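Local coordinates for mannosephosphate isomerase, putative (Archaeoglobus fulgidus, PDB 1ZX5), which probably interconverts mannose 6-phosphate and fructose 6-phosphate as a zinc-dependent isomerase of the cupin superfamily, at residues S66-R69 against D70-L73; D136-I139 against E140-E143; F151-K154 against T155-N158. All coordinates share one frame; numbering follows the deposited sequence.

Contact 1 of 3, residues S66-R69 against D70-L73; sequences SKHR and DELL
Arg-69, Asp-70 and His-68 carry this contact, made within the last turns of helix 61-73. Arg-69 leaves the helix with CG anti to its own nitrogen (chi1 161°) and then runs straight out to NE, which puts the guanidinium beside its sequence neighbour. There NE forms a salt bridge with Asp-70 OD1 at 3.5 Å. It is a loose pairing: the guanidinium and carboxylate planes are turned 68° against each other, so the two groups do not meet in the flat, two-pronged manner. The far side of the group has other work, since NH1 lies 3.4 Å from Leu-73 CD1, one turn on, and hydrogen-bonds to the carbonyl of Phe-80.

His-68 reaches Glu-71 through a water molecule. The water sits in the plane of the imidazole, 2.8 Å from ND1 of His-68, and donates to OE1 of Glu-71 at 2.7 Å. Glu-71 is extended along its whole chain, and its buried carboxylate has plenty of partners: OE1 also accepts from the backbone of Glu-3, while OE2 bonds to the nitrogen of Leu-4 and the hydroxyl of Ser-280.

Beneath these side chains the backbone is ordinary helix again. Leu-72 N bonds to His-68 O at 2.8 Å with an angle of 163° at the hydrogen, and Leu-73 N bonds to Arg-69 O at 2.9 Å. The nitrogens of Asp-70 and Glu-71, just before, lack a bond to the preceding turn, and the helix is kinked there.

Leu-72 and Leu-73 fold back on Phe-65 of the same helix. Leu-72 also meets Leu-4 of the N-terminal segment and Pro-278, in the loop between strands 274-277 and 283-288, where its backbone bonds to Ala-279.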
# COMPACT_ATOMS: atom_id res chain seq x y z
N SER A 66 15.43 -13.08 -4.62
CA SER A 66 16.25 -13.72 -5.64
C SER A 66 16.53 -15.21 -5.32
O SER A 66 16.62 -16.03 -6.23
CB SER A 66 17.54 -12.94 -5.94
OG SER A 66 18.38 -12.87 -4.80
N LYS A 67 16.63 -15.55 -4.04
CA LYS A 67 16.89 -16.93 -3.62
C LYS A 67 15.64 -17.81 -3.49
O LYS A 67 15.73 -19.03 -3.62
CB LYS A 67 17.65 -16.97 -2.30
CG LYS A 67 19.06 -16.45 -2.40
CD LYS A 67 19.79 -16.52 -1.06
CE LYS A 67 21.20 -15.93 -1.20
NZ LYS A 67 22.10 -16.32 -0.07
N HIS A 68 14.48 -17.21 -3.21
CA HIS A 68 13.29 -17.98 -2.82
C HIS A 68 12.03 -17.58 -3.56
O HIS A 68 10.90 -17.84 -3.13
CB HIS A 68 13.08 -17.88 -1.30
CG HIS A 68 14.23 -18.42 -0.51
ND1 HIS A 68 14.51 -19.77 -0.43
CD2 HIS A 68 15.19 -17.80 0.21
CE1 HIS A 68 15.58 -19.96 0.31
NE2 HIS A 68 16.02 -18.78 0.72
N ARG A 69 12.24 -16.96 -4.71
CA ARG A 69 11.18 -16.43 -5.54
C ARG A 69 10.01 -17.38 -5.83
O ARG A 69 8.86 -17.01 -5.62
CB ARG A 69 11.81 -15.94 -6.83
CG ARG A 69 10.87 -15.77 -7.95
CD ARG A 69 11.63 -15.78 -9.25
NE ARG A 69 10.71 -16.09 -10.33
CZ ARG A 69 9.73 -15.27 -10.71
NH1 ARG A 69 9.57 -14.10 -10.11
NH2 ARG A 69 8.93 -15.62 -11.70
N ASP A 70 10.31 -18.60 -6.30
CA ASP A 70 9.29 -19.60 -6.63
C ASP A 70 8.48 -20.03 -5.41
O ASP A 70 7.26 -20.09 -5.47
CB ASP A 70 9.90 -20.84 -7.31
CG ASP A 70 10.51 -20.54 -8.68
OD1 ASP A 70 10.33 -19.42 -9.21
OD2 ASP A 70 11.18 -21.44 -9.23
N GLU A 71 9.18 -20.33 -4.32
CA GLU A 71 8.53 -20.68 -3.05
C GLU A 71 7.69 -19.53 -2.48
O GLU A 71 6.59 -19.76 -1.97
CB GLU A 71 9.54 -21.15 -2.00
CG GLU A 71 8.86 -21.78 -0.80
CD GLU A 71 9.81 -22.20 0.32
OE1 GLU A 71 11.04 -22.31 0.06
OE2 GLU A 71 9.32 -22.43 1.45
N LEU A 72 8.21 -18.30 -2.55
CA LEU A 72 7.46 -17.14 -2.08
C LEU A 72 6.19 -16.90 -2.89
O LEU A 72 5.13 -16.66 -2.31
CB LEU A 72 8.32 -15.87 -2.10
CG LEU A 72 9.26 -15.58 -0.93
CD1 LEU A 72 10.11 -14.36 -1.28
CD2 LEU A 72 8.49 -15.35 0.36
N LEU A 73 6.30 -16.96 -4.21
CA LEU A 73 5.20 -16.57 -5.08
C LEU A 73 4.20 -17.68 -5.32
O LEU A 73 3.01 -17.40 -5.54
CB LEU A 73 5.72 -16.03 -6.42
CG LEU A 73 6.51 -14.72 -6.41
CD1 LEU A 73 7.08 -14.46 -7.81
CD2 LEU A 73 5.67 -13.52 -5.93
O HOH W 1 12.92 -21.64 -1.79

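Contact 2 of 3, residues D136-I139 against E140-E143; sequences DVKI and EELE
Lys-138 and Glu-141 lie side by side and point the same way at the N-terminus of helix 139-146, where Lys-138 holds the N-cap position. Along the lysine, CB comes first, 3.5 Å from OE1 of Glu-140, whose chain bends at chi2 (80°) to curl back over the helix start. CG is next and passes OE1 of Glu-141. CD then lies 3.8 Å from OE2 of Glu-141, and CE keeps the same atom company. At chi4 (-83°) the chain bends, and NZ ends 5.3 Å from Glu-141 OE2: close enough for the opposite charges to attract through space, probably weakly on this solvent-facing side, but not an ion pair in contact.

The apolar side of the turn is built differently. Val-137 CG2 meets Leu-142 CD1 at 4.0 Å, the two side chains crossing at about a right angle, and Ile-139 CD1 approaches the same leucine methyl. Ile-139 also sets CG2 3.4 Å from OE2 of Glu-143, an oxygen that is hydrogen-bonded to Trp-201 NE1. Helix 201-207 thus flanks this side, with Trp-201 touching both Ile-139 and Leu-142.

The first turn is closed by Lys-138 O, which accepts from Leu-142 N and, weakly, from Glu-141 N. One water bridges the N-cap nitrogen to the third residue of the helix, accepting from Lys-138 N at 2.9 Å and donating to Glu-141 OE1 at 2.6 Å.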
# COMPACT_ATOMS: atom_id res chain seq x y z
N ASP A 136 -15.33 17.53 -15.43
CA ASP A 136 -14.35 17.68 -16.51
C ASP A 136 -13.54 18.96 -16.31
O ASP A 136 -14.07 20.00 -15.92
CB ASP A 136 -15.05 17.76 -17.87
CG ASP A 136 -15.62 16.42 -18.34
OD1 ASP A 136 -15.52 15.40 -17.62
OD2 ASP A 136 -16.18 16.39 -19.45
N VAL A 137 -12.23 18.88 -16.55
CA VAL A 137 -11.35 20.05 -16.47
C VAL A 137 -10.51 20.15 -17.73
O VAL A 137 -10.34 19.17 -18.45
CB VAL A 137 -10.42 20.03 -15.20
CG1 VAL A 137 -11.23 20.07 -13.91
CG2 VAL A 137 -9.47 18.83 -15.21
N LYS A 138 -10.01 21.35 -18.01
CA LYS A 138 -9.09 21.56 -19.12
C LYS A 138 -7.67 21.72 -18.57
O LYS A 138 -7.45 22.49 -17.64
CB LYS A 138 -9.50 22.79 -19.93
CG LYS A 138 -10.91 22.73 -20.53
CD LYS A 138 -11.15 23.93 -21.44
CE LYS A 138 -12.63 24.26 -21.61
NZ LYS A 138 -13.30 23.42 -22.65
N ILE A 139 -6.72 21.00 -19.16
CA ILE A 139 -5.31 21.12 -18.78
C ILE A 139 -4.86 22.58 -18.66
O ILE A 139 -4.20 22.94 -17.69
CB ILE A 139 -4.38 20.31 -19.75
CG1 ILE A 139 -4.15 18.90 -19.22
CG2 ILE A 139 -3.03 21.00 -19.94
CD1 ILE A 139 -3.38 18.82 -17.88
N GLU A 140 -5.23 23.40 -19.64
CA GLU A 140 -4.85 24.81 -19.70
C GLU A 140 -5.35 25.60 -18.50
O GLU A 140 -4.66 26.49 -18.00
CB GLU A 140 -5.37 25.48 -20.99
CG GLU A 140 -4.94 24.82 -22.30
CD GLU A 140 -5.76 23.58 -22.66
OE1 GLU A 140 -6.91 23.43 -22.17
OE2 GLU A 140 -5.24 22.74 -23.44
N GLU A 141 -6.57 25.29 -18.06
CA GLU A 141 -7.15 25.97 -16.91
C GLU A 141 -6.51 25.54 -15.58
O GLU A 141 -6.40 26.35 -14.66
CB GLU A 141 -8.68 25.84 -16.92
CG GLU A 141 -9.34 26.79 -17.95
CD GLU A 141 -10.79 26.43 -18.31
OE1 GLU A 141 -11.40 25.59 -17.62
OE2 GLU A 141 -11.31 27.01 -19.30
N LEU A 142 -6.08 24.28 -15.50
CA LEU A 142 -5.29 23.80 -14.36
C LEU A 142 -3.95 24.53 -14.28
O LEU A 142 -3.51 24.90 -13.20
CB LEU A 142 -5.05 22.28 -14.45
CG LEU A 142 -6.22 21.31 -14.33
CD1 LEU A 142 -5.73 19.90 -14.51
CD2 LEU A 142 -6.93 21.46 -13.00
N GLU A 143 -3.31 24.73 -15.43
CA GLU A 143 -2.07 25.51 -15.55
C GLU A 143 -2.20 26.97 -15.10
O GLU A 143 -1.28 27.51 -14.51
CB GLU A 143 -1.54 25.48 -16.98
CG GLU A 143 -0.60 24.34 -17.24
CD GLU A 143 -0.22 24.21 -18.71
OE1 GLU A 143 0.36 25.17 -19.27
OE2 GLU A 143 -0.50 23.14 -19.30
O HOH W 2 -10.97 23.44 -16.24

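Contact 3 of 3, residues F151-K154 against T155-N158; sequences FDFK and TLLN. With LFR (beta-L-fructofuranose), chain B.
Hydrogen bonds first: Thr-155 OG1 donates to Asp-152 O at 2.6 Å, arriving almost straight in line with the carbonyl (176° at the oxygen). The nitrogen of Thr-155 reaches the same oxygen from above the carbonyl plane, so two donors grip one acceptor. Leu-156 N to Phe-153 O and Leu-157 N to Lys-154 O continue the 3-10 turns.

The apolar contacts centre on Leu-156. Its CD1 lies at the edge of the Phe-151 ring, 3.8 Å from CE2, and also nears CD1 of Phe-153. Phe-151 in turn sets its CD2 over the face of Phe-153, 3.6 Å above that ring plane.

Charge governs Lys-154. Bends at chi3 and chi4 fold the chain back, so that NZ forms a salt bridge with Asp-152 OD1 at 2.9 Å, on the syn side. Lys-154 NZ also bonds to LFR O2 of the sugar at 3.1 Å; Tyr-130 adds a cation-pi contact. A methionine in its place would probably leave the Asp-152 carboxylate without its countercharge and the sugar O2 without this donor.

Together with a weak bond from Phe-153 N to sugar O1, this makes the turn one wall of the beta-L-fructofuranose pocket, completed by Asp-150, Gln-97 and Thr-96.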
# COMPACT_ATOMS: atom_id res chain seq x y z
N PHE A 151 -3.02 27.43 -4.87
CA PHE A 151 -4.36 27.01 -5.23
C PHE A 151 -4.62 25.61 -4.66
O PHE A 151 -3.79 24.71 -4.81
CB PHE A 151 -4.58 27.03 -6.75
CG PHE A 151 -5.95 26.55 -7.14
CD1 PHE A 151 -7.06 27.40 -7.02
CD2 PHE A 151 -6.14 25.25 -7.59
CE1 PHE A 151 -8.34 26.95 -7.35
CE2 PHE A 151 -7.41 24.79 -7.92
CZ PHE A 151 -8.51 25.64 -7.81
N ASP A 152 -5.76 25.44 -4.00
CA ASP A 152 -6.11 24.15 -3.43
C ASP A 152 -6.71 23.26 -4.52
O ASP A 152 -7.91 23.32 -4.77
CB ASP A 152 -7.07 24.33 -2.24
CG ASP A 152 -7.31 23.03 -1.46
OD1 ASP A 152 -6.75 21.97 -1.82
OD2 ASP A 152 -8.07 23.06 -0.48
N PHE A 153 -5.87 22.47 -5.17
CA PHE A 153 -6.32 21.56 -6.23
C PHE A 153 -7.27 20.46 -5.74
O PHE A 153 -8.03 19.90 -6.53
CB PHE A 153 -5.13 20.93 -6.96
CG PHE A 153 -4.41 21.89 -7.88
CD1 PHE A 153 -4.92 22.17 -9.15
CD2 PHE A 153 -3.24 22.50 -7.47
CE1 PHE A 153 -4.27 23.05 -10.00
CE2 PHE A 153 -2.57 23.38 -8.32
CZ PHE A 153 -3.09 23.65 -9.59
N LYS A 154 -7.20 20.15 -4.44
CA LYS A 154 -8.10 19.17 -3.83
C LYS A 154 -9.58 19.59 -3.94
O LYS A 154 -10.45 18.72 -3.94
CB LYS A 154 -7.74 18.91 -2.36
CG LYS A 154 -6.28 18.54 -2.09
CD LYS A 154 -6.05 17.95 -0.69
CE LYS A 154 -6.61 18.85 0.44
NZ LYS A 154 -6.10 20.24 0.41
N THR A 155 -9.85 20.90 -4.05
CA THR A 155 -11.21 21.40 -4.27
C THR A 155 -11.82 20.94 -5.61
O THR A 155 -13.03 21.05 -5.81
CB THR A 155 -11.32 22.96 -4.19
OG1 THR A 155 -10.49 23.56 -5.18
CG2 THR A 155 -10.95 23.48 -2.81
N LEU A 156 -10.99 20.42 -6.51
CA LEU A 156 -11.45 19.97 -7.83
C LEU A 156 -11.75 18.47 -7.87
O LEU A 156 -12.23 17.95 -8.88
CB LEU A 156 -10.42 20.34 -8.90
CG LEU A 156 -9.99 21.82 -8.98
CD1 LEU A 156 -8.95 22.03 -10.06
CD2 LEU A 156 -11.20 22.75 -9.24
N LEU A 157 -11.49 17.79 -6.75
CA LEU A 157 -11.58 16.33 -6.69
C LEU A 157 -12.78 15.85 -5.87
O LEU A 157 -13.27 16.57 -5.00
CB LEU A 157 -10.28 15.74 -6.08
CG LEU A 157 -8.91 16.10 -6.67
CD1 LEU A 157 -7.83 15.25 -6.01
CD2 LEU A 157 -8.87 15.93 -8.17
N ASN A 158 -13.23 14.62 -6.13
CA ASN A 158 -14.21 13.97 -5.25
C ASN A 158 -13.61 13.92 -3.85
O ASN A 158 -12.48 13.47 -3.67
CB ASN A 158 -14.57 12.56 -5.70
CG ASN A 158 -15.11 12.50 -7.12
OD1 ASN A 158 -14.61 11.74 -7.96
ND2 ASN A 158 -16.14 13.30 -7.40
C1 LFR B . -2.96 21.87 -2.49
C2 LFR B . -2.68 21.42 -1.05
C3 LFR B . -1.17 21.36 -0.80
C4 LFR B . -0.85 22.40 0.26
C5 LFR B . -2.18 23.05 0.63
C6 LFR B . -2.47 22.92 2.12
O1 LFR B . -3.61 20.88 -3.30
O2 LFR B . -3.27 20.13 -0.74
O3 LFR B . -0.75 20.10 -0.28
O4 LFR B . 0.06 23.35 -0.32
O5 LFR B . -3.21 22.42 -0.16
O6 LFR B . -3.43 23.87 2.59

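In the fold
Contact 1 comes first along the chain and stands far from the others: its centre is 46 Å from that of contact 2 and 43 Å from that of contact 3, across the centre of the molecule. It ties helix 61-73 to the N-terminal segment and to a loop of the C-terminal cupin domain. Contacts 2 and 3 are neighbours, centres 12 Å apart, on successive elements: helix 139-146, then the turn into strand 157-161, an outer strand of a three-stranded antiparallel sheet. They touch where Leu-142 CD2 packs 3.6 Å from Leu-156 CD1. The helix therefore backs the turn that holds the sugar, while contact 1 belongs to the remote end.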